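Local coordinates for protein histidine acid phosphatase (Bifidobacterium longum subsp. infantis, PDB 6RXD) that hydrolyses phosphate groups from inositol polyphosphates such as phytate and probably also removes the 3-phosphate of 2,3-bisphosphoglycerate, at residues G71-I77 against S246-T250; M62-A66 against F249-F253; G130-Y135 against L162-S167; G147-E151 against N177-F181; G226-I231 against S422-Y427. All coordinates share one frame; numbering follows the deposited sequence.

Contact 1 (G71-I77 against S246-T250); sequences GFKSEAI and SQIFT
F72 and F249 project the same way from their backbones, side by side. Their ring planes lie 25° apart and the centroids 5.2 Å apart, but the rings are slid so far that they barely overlap. I248 CG2 fills the angle between them: it sits over the centre of the F249 face and meets the edge of F72 in its plane, 3.6 Å from F72 CE1. Below the rings the two loops form a single antiparallel bridge, with F72 and F249 as its non-hydrogen-bonded pair. T250 N gives to G71 O (2.9 Å), and K73 N gives to I248 O (2.9 Å). K73 leaves its backbone with CG anti to the carbonyl carbon (chi1 -75°) and then runs extended along the partner loop until NZ reaches S246 O at 2.6 Å. On the flank, I77 CG2 rests 3.5 Å from I248 O, and the start of its helix is capped by S74 OG, which accepts from I77 N. Helix 55-69 meets the same rings through A66. The chemistry is divided: aromatic and aliphatic carbon faces the helices, while backbone amides and one lysine pin the loop that follows zinc ligand H242 and precedes zinc ligand E251.

Contact 2 (M62-A66 against F249-F253); sequences MAETA and FTEEF. With ZN (zinc ion), chain C.
A66 and F253 mark the closest backbone approach, their CA atoms 7.4 Å apart where helix 55-69 passes the N-terminal turn of helix 251-258. This is helix-to-helix packing in the mostly helical lobe of the enzyme, with no hydrogen bond across it. M62 and A66, one turn apart, meet two phenylalanine rings. The M62 chain is fully extended with CG anti to its own N (chi1 -179°), which carries CE over one face of F249, 4.0 Å from the ring centroid, as a CH-pi contact. SD stands obliquely at 4.7 Å from that centroid, a Met-aromatic contact. The same CE also touches the edge of F253. A66 CB does the reverse, lying in plane at the F249 edge, 3.7 Å from CE1, but over the face of F253. Replacing F249 by an alanine would probably strip M62 CE of the face it lies on and open a gap beside A66 CB. T65 CG2 adds a touch at the F253 rim, while its OG1 bonds to W264. Helix 251-258 begins with T250 as N-cap, its OG1 accepting from F253 N (3.0 Å). On the first turn, turned from the rings, E251 OE2 binds zinc at 2.2 Å, and H242 NE2 is the second protein ligand.

Contact 3 (G130-Y135 against L162-S167); sequences GGTIAY and LIGNVS
The Y135 ring receives V166 at its edge, CG1 lying in the ring plane 4.0 Å from CD2, and the two side chains cross at about a right angle; F150 and F181 also pack against this ring. The second flat group, the N165 amide, holds G131 O within 10° of its own plane, and the ND2 bond to that oxygen is short (2.7 Å) and fairly straight (162°). With CG anti to the carbonyl carbon (chi1 -67°), the N165 side chain lies along the chain entering the strand. A leucine in its place would probably leave G131 O without this donor and the entry to the strand less firmly held. Between these groups the backbones form one parallel bridge: I133 N gives to N165 O (2.7 Å), and S167 N gives to I133 O (2.8 Å). Water 1 extends the link, accepting from Y135 N and lying 2.7 Å from S167 O. Beneath, I133 CD1 meets L162 CB at 4.1 Å. In the alpha/beta core, strand 132-137 thus has segment 162-167 along one edge and strand 391-398 along the other, bonded through T132 and A134; I133 packs on F154 of helix 141-157 and F123 of helix 120-129.

Contact 4 (G147-E151 against N177-F181); sequences GENFE and NGKDF
N177 meets E148 near the end of the loop that leads from helix 141-157 to strand 181-183, completing the beta-alpha-beta crossover begun by strand 132-137. Its amide stands nearly perpendicular to the E148 carboxylate (88°), and the two are joined through water 2, which donates to E148 OE1 (2.7 Å) and accepts from N177 ND2 (3.2 Å). The N177 carbonyl turns to water 3, which donates both to N177 O (2.7 Å) and to E151 OE2 (3.1 Å) and accepts from D180 N, so that one solvent molecule ties helix and loop together. G178 opens a type I turn that ends at F181; its N is held by D174. K179, at the outer corner of the turn, reaches back to G176 O. D180 then directs its carboxylate at E151, whose extended chain leaves the helix with CG anti to N (chi1 179°). OE1 of E151 and OD2 of D180 are 2.6 Å apart, with the carboxylates 72° from coplanar; so close an approach of two acids suggests that one of them carries a proton. Both residues serve as ligands of a zinc ion in this protein, though none is bound to them here. F181 closes the turn and slots its ring beneath the helix, with Y135 also packing against it. G147, lacking a side chain, lets the ring come so near that F181 CE1 lies 3.6 Å from G147 CA. On the far side of CZ, F181 CE2 lies 3.9 Å from E148 CG and 3.6 Å from E151 OE2.

Contact 5 (G226-I231 against S422-Y427); sequences GAEKTI and STTDVY
An ST turn headed by S422 presents T423 O to T230 on helix 222-232. S422 OG accepts from T424 N and from D425 N (2.9 Å), holding the loop curled, and T423 O juts from this curl toward the helix. T230 carries OG1 anti to its carbonyl carbon (chi1 -68°), which brings the hydroxyl into a short bond to T423 O, 2.5 Å long. The bond leaves the carbonyl at a C=O...O angle of 159°, tilted 16° from its plane. Beside it the backbones come very close, the CA atoms of A227 and T423 being 4.2 Å apart. G226, having no side chain, makes this possible: T423 CG2 lies 3.7 Å from its CA, where a side chain would collide. Further on, V426 wedges its two methyls against the helix, CG1 on A227 CB (3.8 Å) and CG2 on I231 CG1 (3.8 Å), while Y355 of helix 339-357 packs on both V426 and A227. E228 points away from this loop, and its carboxylate lies close to those of E352 and E356; together they bind a zinc in this protein, absent here. Past V426, I231 CD1 merely packs 4.0 Å from Y427 O, which accepts a hydrogen bond from W347 NE1.

Overall arrangement
From the N terminus, contact 2 opens first on helix 55-69, and contact 1 opens at the start of helix 75-95. Both close on the same stretch, residues 246-253; they touch, share F249 and T250, and lie in the helical lobe, far from the central sheet. Inside this excursion contacts 3 and 4 open and close beside that sheet, contact 3 across the chain's centre from contacts 1 and 2; segments of 3 and 4 alternate around helix 141-157 and meet through Y135 and F181. Contact 5 opens at 226-231, before contacts 1 and 2 close, so it crosses both; it closes at 422-427, binding helix 222-232 to a late loop. Centres of contacts 1 and 3 stand about 58 Å apart.

Contact 1 (G71-I77 against S246-T250)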
# COMPACT_ATOMS: atom_id res chain seq x y z
N GLY A 71 -2.19 16.44 -34.67
CA GLY A 71 -3.17 15.65 -33.94
C GLY A 71 -3.65 16.20 -32.61
O GLY A 71 -4.45 15.56 -31.93
N PHE A 72 -3.16 17.37 -32.20
CA PHE A 72 -3.69 18.01 -31.01
C PHE A 72 -4.88 18.89 -31.37
O PHE A 72 -4.96 19.41 -32.49
CB PHE A 72 -2.62 18.87 -30.31
CG PHE A 72 -1.61 18.07 -29.54
CD1 PHE A 72 -1.95 17.48 -28.33
CD2 PHE A 72 -0.33 17.88 -30.04
CE1 PHE A 72 -1.02 16.73 -27.62
CE2 PHE A 72 0.60 17.13 -29.33
CZ PHE A 72 0.26 16.56 -28.12
N LYS A 73 -5.79 19.07 -30.43
CA LYS A 73 -6.97 19.90 -30.69
C LYS A 73 -6.66 21.39 -30.84
O LYS A 73 -7.37 22.12 -31.54
CB LYS A 73 -8.04 19.68 -29.61
CG LYS A 73 -8.77 18.36 -29.78
CD LYS A 73 -10.19 18.43 -29.21
CE LYS A 73 -11.09 17.37 -29.83
NZ LYS A 73 -12.28 17.10 -28.96
N SER A 74 -5.58 21.84 -30.21
CA SER A 74 -5.12 23.22 -30.36
C SER A 74 -3.65 23.36 -29.98
O SER A 74 -3.07 22.45 -29.37
CB SER A 74 -5.95 24.18 -29.50
OG SER A 74 -5.59 24.09 -28.14
N GLU A 75 -3.05 24.49 -30.34
CA GLU A 75 -1.67 24.80 -29.99
C GLU A 75 -1.50 24.93 -28.49
O GLU A 75 -0.50 24.47 -27.93
CB GLU A 75 -1.23 26.10 -30.67
CG GLU A 75 -0.93 25.95 -32.15
CD GLU A 75 0.36 25.21 -32.40
OE1 GLU A 75 1.35 25.49 -31.69
OE2 GLU A 75 0.39 24.35 -33.30
N ALA A 76 -2.46 25.57 -27.83
CA ALA A 76 -2.41 25.67 -26.37
C ALA A 76 -2.51 24.30 -25.70
O ALA A 76 -1.82 24.04 -24.72
CB ALA A 76 -3.51 26.61 -25.85
N ILE A 77 -3.38 23.44 -26.22
CA ILE A 77 -3.52 22.08 -25.67
C ILE A 77 -2.24 21.25 -25.86
O ILE A 77 -1.82 20.53 -24.95
CB ILE A 77 -4.76 21.40 -26.30
CG1 ILE A 77 -6.03 21.97 -25.65
CG2 ILE A 77 -4.71 19.88 -26.14
CD1 ILE A 77 -7.34 21.55 -26.35
N SER A 246 -10.06 12.57 -25.93
CA SER A 246 -10.61 13.53 -26.89
C SER A 246 -10.51 14.98 -26.41
O SER A 246 -10.73 15.90 -27.18
CB SER A 246 -12.06 13.19 -27.25
OG SER A 246 -12.90 13.35 -26.13
N GLN A 247 -10.14 15.17 -25.13
CA GLN A 247 -9.86 16.50 -24.59
C GLN A 247 -8.58 17.05 -25.17
O GLN A 247 -8.35 18.26 -25.15
CB GLN A 247 -9.60 16.41 -23.08
CG GLN A 247 -10.74 15.95 -22.25
CD GLN A 247 -10.36 15.93 -20.79
OE1 GLN A 247 -10.53 16.92 -20.08
NE2 GLN A 247 -9.82 14.81 -20.34
N ILE A 248 -7.73 16.15 -25.63
CA ILE A 248 -6.38 16.51 -26.03
C ILE A 248 -6.16 16.30 -27.52
O ILE A 248 -5.59 17.16 -28.21
CB ILE A 248 -5.36 15.65 -25.24
CG1 ILE A 248 -5.48 15.93 -23.75
CG2 ILE A 248 -3.94 15.90 -25.73
CD1 ILE A 248 -5.13 14.71 -22.87
N PHE A 249 -6.63 15.17 -28.03
CA PHE A 249 -6.30 14.76 -29.39
C PHE A 249 -7.52 14.83 -30.29
O PHE A 249 -8.65 14.65 -29.83
CB PHE A 249 -5.76 13.33 -29.41
CG PHE A 249 -4.51 13.13 -28.60
CD1 PHE A 249 -3.27 13.48 -29.11
CD2 PHE A 249 -4.58 12.60 -27.31
CE1 PHE A 249 -2.11 13.31 -28.36
CE2 PHE A 249 -3.43 12.41 -26.55
CZ PHE A 249 -2.19 12.76 -27.07
N THR A 250 -7.29 15.06 -31.59
CA THR A 250 -8.39 15.13 -32.54
C THR A 250 -9.02 13.77 -32.81
O THR A 250 -8.39 12.74 -32.61
CB THR A 250 -7.95 15.70 -33.91
OG1 THR A 250 -7.04 14.78 -34.54
CG2 THR A 250 -7.29 17.05 -33.74

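Contact 2 (M62-A66 against F249-F253)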
# COMPACT_ATOMS: atom_id res chain seq x y z
N MET A 62 3.94 9.67 -28.03
CA MET A 62 2.65 9.91 -28.67
C MET A 62 2.50 11.40 -28.98
O MET A 62 2.02 11.78 -30.07
CB MET A 62 1.52 9.43 -27.75
CG MET A 62 0.12 9.60 -28.31
SD MET A 62 -1.08 8.89 -27.15
CE MET A 62 -2.59 9.07 -28.10
N ALA A 63 2.94 12.24 -28.05
CA ALA A 63 2.83 13.68 -28.20
C ALA A 63 3.66 14.16 -29.37
O ALA A 63 3.24 15.06 -30.11
CB ALA A 63 3.26 14.38 -26.91
N GLU A 64 4.85 13.57 -29.54
CA GLU A 64 5.72 13.99 -30.63
C GLU A 64 5.08 13.67 -31.99
O GLU A 64 5.16 14.47 -32.93
CB GLU A 64 7.11 13.33 -30.48
CG GLU A 64 7.89 13.87 -29.29
CD GLU A 64 8.99 12.94 -28.81
OE1 GLU A 64 9.07 11.79 -29.29
OE2 GLU A 64 9.78 13.37 -27.94
N THR A 65 4.43 12.52 -32.08
CA THR A 65 3.72 12.15 -33.30
C THR A 65 2.52 13.07 -33.55
O THR A 65 2.29 13.53 -34.68
CB THR A 65 3.29 10.68 -33.24
OG1 THR A 65 4.45 9.85 -33.19
CG2 THR A 65 2.47 10.31 -34.48
N ALA A 66 1.75 13.34 -32.50
CA ALA A 66 0.64 14.28 -32.62
C ALA A 66 1.10 15.67 -33.09
O ALA A 66 0.43 16.32 -33.89
CB ALA A 66 -0.12 14.38 -31.30
N PHE A 249 -6.63 15.17 -28.03
CA PHE A 249 -6.30 14.76 -29.39
C PHE A 249 -7.52 14.83 -30.29
O PHE A 249 -8.65 14.65 -29.83
CB PHE A 249 -5.76 13.33 -29.41
CG PHE A 249 -4.51 13.13 -28.60
CD1 PHE A 249 -3.27 13.48 -29.11
CD2 PHE A 249 -4.58 12.60 -27.31
CE1 PHE A 249 -2.11 13.31 -28.36
CE2 PHE A 249 -3.43 12.41 -26.55
CZ PHE A 249 -2.19 12.76 -27.07
N THR A 250 -7.29 15.06 -31.59
CA THR A 250 -8.39 15.13 -32.54
C THR A 250 -9.02 13.77 -32.81
O THR A 250 -8.39 12.74 -32.61
CB THR A 250 -7.95 15.70 -33.91
OG1 THR A 250 -7.04 14.78 -34.54
CG2 THR A 250 -7.29 17.05 -33.74
N GLU A 251 -10.26 13.79 -33.28
CA GLU A 251 -10.96 12.56 -33.65
C GLU A 251 -10.19 11.80 -34.70
O GLU A 251 -10.06 10.58 -34.64
CB GLU A 251 -12.34 12.91 -34.20
CG GLU A 251 -13.29 13.48 -33.17
CD GLU A 251 -13.62 12.51 -32.06
OE1 GLU A 251 -13.48 11.27 -32.24
OE2 GLU A 251 -14.03 13.01 -31.00
N GLU A 252 -9.69 12.54 -35.68
CA GLU A 252 -8.92 11.95 -36.77
C GLU A 252 -7.65 11.25 -36.26
O GLU A 252 -7.31 10.15 -36.69
CB GLU A 252 -8.58 13.04 -37.78
CG GLU A 252 -7.70 12.62 -38.93
CD GLU A 252 -7.37 13.78 -39.84
OE1 GLU A 252 -6.77 14.77 -39.35
OE2 GLU A 252 -7.72 13.72 -41.04
N PHE A 253 -6.96 11.88 -35.32
CA PHE A 253 -5.76 11.27 -34.75
C PHE A 253 -6.12 9.99 -33.98
O PHE A 253 -5.49 8.94 -34.15
CB PHE A 253 -5.07 12.27 -33.83
CG PHE A 253 -3.73 11.82 -33.32
CD1 PHE A 253 -3.61 11.24 -32.07
CD2 PHE A 253 -2.58 12.01 -34.08
CE1 PHE A 253 -2.36 10.83 -31.58
CE2 PHE A 253 -1.34 11.60 -33.61
CZ PHE A 253 -1.24 11.02 -32.36
ZN ZN C . -14.98 11.54 -29.66

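Contact 3 (G130-Y135 against L162-S167)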
# COMPACT_ATOMS: atom_id res chain seq x y z
N GLY A 130 14.33 -0.03 30.41
CA GLY A 130 15.11 -0.81 29.46
C GLY A 130 14.29 -1.53 28.40
O GLY A 130 14.76 -2.48 27.79
N GLY A 131 13.06 -1.08 28.18
CA GLY A 131 12.22 -1.70 27.17
C GLY A 131 12.79 -1.42 25.80
O GLY A 131 13.31 -0.33 25.58
N THR A 132 12.71 -2.38 24.88
CA THR A 132 13.32 -2.19 23.57
C THR A 132 12.31 -2.14 22.42
O THR A 132 11.19 -2.66 22.52
CB THR A 132 14.39 -3.26 23.26
OG1 THR A 132 13.79 -4.55 23.23
CG2 THR A 132 15.48 -3.24 24.34
N ILE A 133 12.73 -1.50 21.34
CA ILE A 133 11.88 -1.33 20.16
C ILE A 133 12.47 -2.12 18.99
O ILE A 133 13.67 -2.01 18.71
CB ILE A 133 11.81 0.15 19.77
CG1 ILE A 133 11.14 0.97 20.88
CG2 ILE A 133 11.07 0.35 18.44
CD1 ILE A 133 11.16 2.48 20.63
N ALA A 134 11.65 -2.91 18.31
CA ALA A 134 12.14 -3.66 17.14
C ALA A 134 11.60 -3.05 15.87
O ALA A 134 10.39 -2.93 15.71
CB ALA A 134 11.74 -5.13 17.24
N TYR A 135 12.49 -2.67 14.96
CA TYR A 135 12.10 -2.18 13.65
C TYR A 135 12.32 -3.29 12.64
O TYR A 135 13.36 -3.94 12.65
CB TYR A 135 12.96 -0.97 13.25
CG TYR A 135 12.58 0.32 13.94
CD1 TYR A 135 11.47 1.05 13.52
CD2 TYR A 135 13.33 0.82 15.01
CE1 TYR A 135 11.12 2.23 14.13
CE2 TYR A 135 12.97 2.01 15.64
CZ TYR A 135 11.87 2.71 15.18
OH TYR A 135 11.49 3.89 15.78
N LEU A 162 14.56 7.42 23.18
CA LEU A 162 14.43 5.98 22.88
C LEU A 162 15.49 5.48 21.90
O LEU A 162 15.48 4.30 21.53
CB LEU A 162 13.03 5.63 22.37
CG LEU A 162 11.90 5.48 23.40
CD1 LEU A 162 12.26 4.45 24.46
CD2 LEU A 162 11.55 6.81 24.04
N ILE A 163 16.41 6.35 21.49
CA ILE A 163 17.47 5.96 20.57
C ILE A 163 18.33 4.80 21.11
O ILE A 163 18.71 3.90 20.36
CB ILE A 163 18.34 7.18 20.21
CG1 ILE A 163 17.58 8.12 19.28
CG2 ILE A 163 19.67 6.75 19.59
CD1 ILE A 163 18.26 9.47 19.08
N GLY A 164 18.60 4.80 22.41
CA GLY A 164 19.38 3.73 23.01
C GLY A 164 18.55 2.49 23.30
O GLY A 164 19.08 1.50 23.82
N ASN A 165 17.26 2.54 22.97
CA ASN A 165 16.35 1.42 23.24
C ASN A 165 15.96 0.61 22.00
O ASN A 165 14.94 -0.05 22.00
CB ASN A 165 15.06 1.93 23.89
CG ASN A 165 15.27 2.50 25.28
OD1 ASN A 165 15.81 3.59 25.44
ND2 ASN A 165 14.83 1.76 26.29
N VAL A 166 16.76 0.68 20.94
CA VAL A 166 16.42 -0.04 19.72
C VAL A 166 17.09 -1.41 19.71
O VAL A 166 18.29 -1.51 19.99
CB VAL A 166 16.84 0.75 18.46
CG1 VAL A 166 16.51 -0.04 17.20
CG2 VAL A 166 16.14 2.09 18.43
N SER A 167 16.33 -2.46 19.42
CA SER A 167 16.90 -3.79 19.30
C SER A 167 17.85 -3.85 18.10
O SER A 167 17.49 -3.44 16.99
CB SER A 167 15.81 -4.85 19.14
OG SER A 167 14.93 -4.84 20.24
O HOH W 1 15.38 -3.42 15.32

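Contact 4 (G147-E151 against N177-F181)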
# COMPACT_ATOMS: atom_id res chain seq x y z
N GLY A 147 10.41 3.15 6.73
CA GLY A 147 10.71 2.90 8.13
C GLY A 147 11.68 3.91 8.72
O GLY A 147 11.52 4.34 9.86
N GLU A 148 12.69 4.30 7.94
CA GLU A 148 13.69 5.24 8.42
C GLU A 148 13.05 6.59 8.73
O GLU A 148 13.40 7.26 9.69
CB GLU A 148 14.83 5.39 7.41
CG GLU A 148 15.63 4.11 7.24
CD GLU A 148 16.55 4.14 6.03
OE1 GLU A 148 16.70 5.22 5.42
OE2 GLU A 148 17.13 3.08 5.70
N ASN A 149 12.08 6.99 7.91
CA ASN A 149 11.36 8.22 8.18
C ASN A 149 10.44 8.13 9.40
O ASN A 149 10.33 9.09 10.16
CB ASN A 149 10.60 8.68 6.93
CG ASN A 149 11.52 9.31 5.90
OD1 ASN A 149 11.98 10.43 6.08
ND2 ASN A 149 11.81 8.58 4.83
N PHE A 150 9.79 6.98 9.57
CA PHE A 150 8.99 6.73 10.76
C PHE A 150 9.91 6.85 11.98
O PHE A 150 9.55 7.48 12.99
CB PHE A 150 8.39 5.32 10.66
CG PHE A 150 7.62 4.86 11.88
CD1 PHE A 150 6.24 4.68 11.81
CD2 PHE A 150 8.27 4.53 13.06
CE1 PHE A 150 5.52 4.22 12.92
CE2 PHE A 150 7.57 4.07 14.17
CZ PHE A 150 6.20 3.91 14.09
N GLU A 151 11.08 6.23 11.90
CA GLU A 151 12.03 6.24 13.00
C GLU A 151 12.48 7.66 13.35
O GLU A 151 12.55 8.03 14.52
CB GLU A 151 13.23 5.35 12.66
CG GLU A 151 14.31 5.31 13.74
CD GLU A 151 15.45 4.38 13.38
OE1 GLU A 151 15.96 3.70 14.29
OE2 GLU A 151 15.85 4.33 12.20
N ASN A 177 21.94 3.83 6.82
CA ASN A 177 20.70 4.41 7.33
C ASN A 177 19.68 3.38 7.77
O ASN A 177 18.81 3.67 8.60
CB ASN A 177 20.08 5.35 6.29
CG ASN A 177 20.96 6.54 5.99
OD1 ASN A 177 21.87 6.85 6.75
ND2 ASN A 177 20.69 7.22 4.88
N GLY A 178 19.77 2.17 7.23
CA GLY A 178 18.84 1.11 7.58
C GLY A 178 19.33 0.10 8.60
O GLY A 178 18.75 -0.97 8.73
N LYS A 179 20.40 0.44 9.32
CA LYS A 179 21.02 -0.48 10.28
C LYS A 179 20.12 -0.96 11.41
O LYS A 179 20.39 -1.99 12.03
CB LYS A 179 22.30 0.13 10.87
CG LYS A 179 22.05 1.35 11.76
CD LYS A 179 23.32 1.80 12.50
CE LYS A 179 24.36 2.36 11.54
NZ LYS A 179 23.89 3.61 10.86
N ASP A 180 19.05 -0.22 11.70
CA ASP A 180 18.17 -0.60 12.80
C ASP A 180 17.07 -1.56 12.38
O ASP A 180 16.31 -2.04 13.22
CB ASP A 180 17.56 0.65 13.45
CG ASP A 180 18.58 1.48 14.19
OD1 ASP A 180 19.66 0.96 14.51
OD2 ASP A 180 18.29 2.66 14.47
N PHE A 181 16.99 -1.85 11.09
CA PHE A 181 15.89 -2.64 10.54
C PHE A 181 16.20 -4.10 10.31
O PHE A 181 17.07 -4.44 9.51
CB PHE A 181 15.36 -1.97 9.26
CG PHE A 181 14.62 -0.71 9.54
CD1 PHE A 181 13.24 -0.72 9.65
CD2 PHE A 181 15.29 0.48 9.78
CE1 PHE A 181 12.53 0.43 9.95
CE2 PHE A 181 14.60 1.64 10.08
CZ PHE A 181 13.22 1.61 10.18
O HOH W 2 18.22 5.93 3.31
O HOH W 3 17.93 2.51 10.83

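Contact 5 (G226-I231 against S422-Y427)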
# COMPACT_ATOMS: atom_id res chain seq x y z
N GLY A 226 -10.78 -15.54 -16.11
CA GLY A 226 -12.00 -15.22 -16.82
C GLY A 226 -12.60 -13.89 -16.40
O GLY A 226 -13.07 -13.13 -17.23
N ALA A 227 -12.59 -13.62 -15.09
CA ALA A 227 -13.14 -12.38 -14.57
C ALA A 227 -12.34 -11.20 -15.09
O ALA A 227 -12.89 -10.14 -15.43
CB ALA A 227 -13.16 -12.39 -13.04
N GLU A 228 -11.02 -11.36 -15.12
CA GLU A 228 -10.15 -10.30 -15.60
C GLU A 228 -10.32 -10.04 -17.09
O GLU A 228 -10.23 -8.89 -17.53
CB GLU A 228 -8.68 -10.57 -15.23
CG GLU A 228 -8.42 -10.36 -13.75
CD GLU A 228 -6.97 -10.53 -13.33
OE1 GLU A 228 -6.16 -10.98 -14.16
OE2 GLU A 228 -6.66 -10.21 -12.16
N LYS A 229 -10.57 -11.09 -17.87
CA LYS A 229 -10.90 -10.91 -19.28
C LYS A 229 -12.19 -10.11 -19.44
O LYS A 229 -12.26 -9.17 -20.24
CB LYS A 229 -11.01 -12.25 -20.01
CG LYS A 229 -11.58 -12.09 -21.43
CD LYS A 229 -11.66 -13.39 -22.20
CE LYS A 229 -12.15 -13.13 -23.63
NZ LYS A 229 -11.40 -12.00 -24.27
N THR A 230 -13.21 -10.48 -18.67
CA THR A 230 -14.49 -9.77 -18.70
C THR A 230 -14.27 -8.29 -18.40
O THR A 230 -14.81 -7.41 -19.08
CB THR A 230 -15.48 -10.38 -17.70
OG1 THR A 230 -15.84 -11.70 -18.14
CG2 THR A 230 -16.74 -9.53 -17.59
N ILE A 231 -13.46 -8.01 -17.39
CA ILE A 231 -13.21 -6.64 -16.99
C ILE A 231 -12.37 -5.92 -18.04
O ILE A 231 -12.63 -4.76 -18.37
CB ILE A 231 -12.60 -6.59 -15.58
CG1 ILE A 231 -13.72 -6.90 -14.57
CG2 ILE A 231 -11.97 -5.23 -15.28
CD1 ILE A 231 -13.28 -7.06 -13.15
N SER A 422 -17.81 -16.49 -10.34
CA SER A 422 -18.29 -16.28 -11.70
C SER A 422 -17.26 -15.53 -12.52
O SER A 422 -16.53 -14.69 -12.00
CB SER A 422 -19.59 -15.47 -11.67
OG SER A 422 -20.10 -15.24 -12.97
N THR A 423 -17.18 -15.83 -13.82
CA THR A 423 -16.30 -15.08 -14.72
C THR A 423 -17.04 -13.95 -15.42
O THR A 423 -16.42 -13.14 -16.12
CB THR A 423 -15.66 -15.97 -15.77
OG1 THR A 423 -16.70 -16.65 -16.50
CG2 THR A 423 -14.74 -16.99 -15.12
N THR A 424 -18.35 -13.88 -15.23
CA THR A 424 -19.17 -12.83 -15.85
C THR A 424 -19.83 -11.89 -14.83
O THR A 424 -19.91 -10.68 -15.06
CB THR A 424 -20.24 -13.44 -16.78
OG1 THR A 424 -21.09 -14.30 -16.02
CG2 THR A 424 -19.59 -14.23 -17.89
N ASP A 425 -20.30 -12.44 -13.72
CA ASP A 425 -20.86 -11.65 -12.62
C ASP A 425 -19.69 -11.23 -11.72
O ASP A 425 -19.46 -11.83 -10.67
CB ASP A 425 -21.88 -12.51 -11.84
CG ASP A 425 -22.59 -11.74 -10.73
OD1 ASP A 425 -22.45 -10.51 -10.64
OD2 ASP A 425 -23.30 -12.40 -9.94
N VAL A 426 -18.96 -10.21 -12.16
CA VAL A 426 -17.67 -9.87 -11.55
C VAL A 426 -17.76 -8.73 -10.54
O VAL A 426 -18.79 -8.07 -10.42
CB VAL A 426 -16.64 -9.45 -12.64
CG1 VAL A 426 -16.42 -10.60 -13.64
CG2 VAL A 426 -17.11 -8.19 -13.38
N TYR A 427 -16.65 -8.53 -9.83
CA TYR A 427 -16.44 -7.41 -8.92
C TYR A 427 -16.70 -6.07 -9.61
O TYR A 427 -16.11 -5.77 -10.65
CB TYR A 427 -14.99 -7.45 -8.43
CG TYR A 427 -14.48 -6.15 -7.84
CD1 TYR A 427 -14.74 -5.82 -6.52
CD2 TYR A 427 -13.72 -5.28 -8.60
CE1 TYR A 427 -14.27 -4.62 -5.97
CE2 TYR A 427 -13.26 -4.08 -8.08
CZ TYR A 427 -13.54 -3.76 -6.76
OH TYR A 427 -13.05 -2.56 -6.25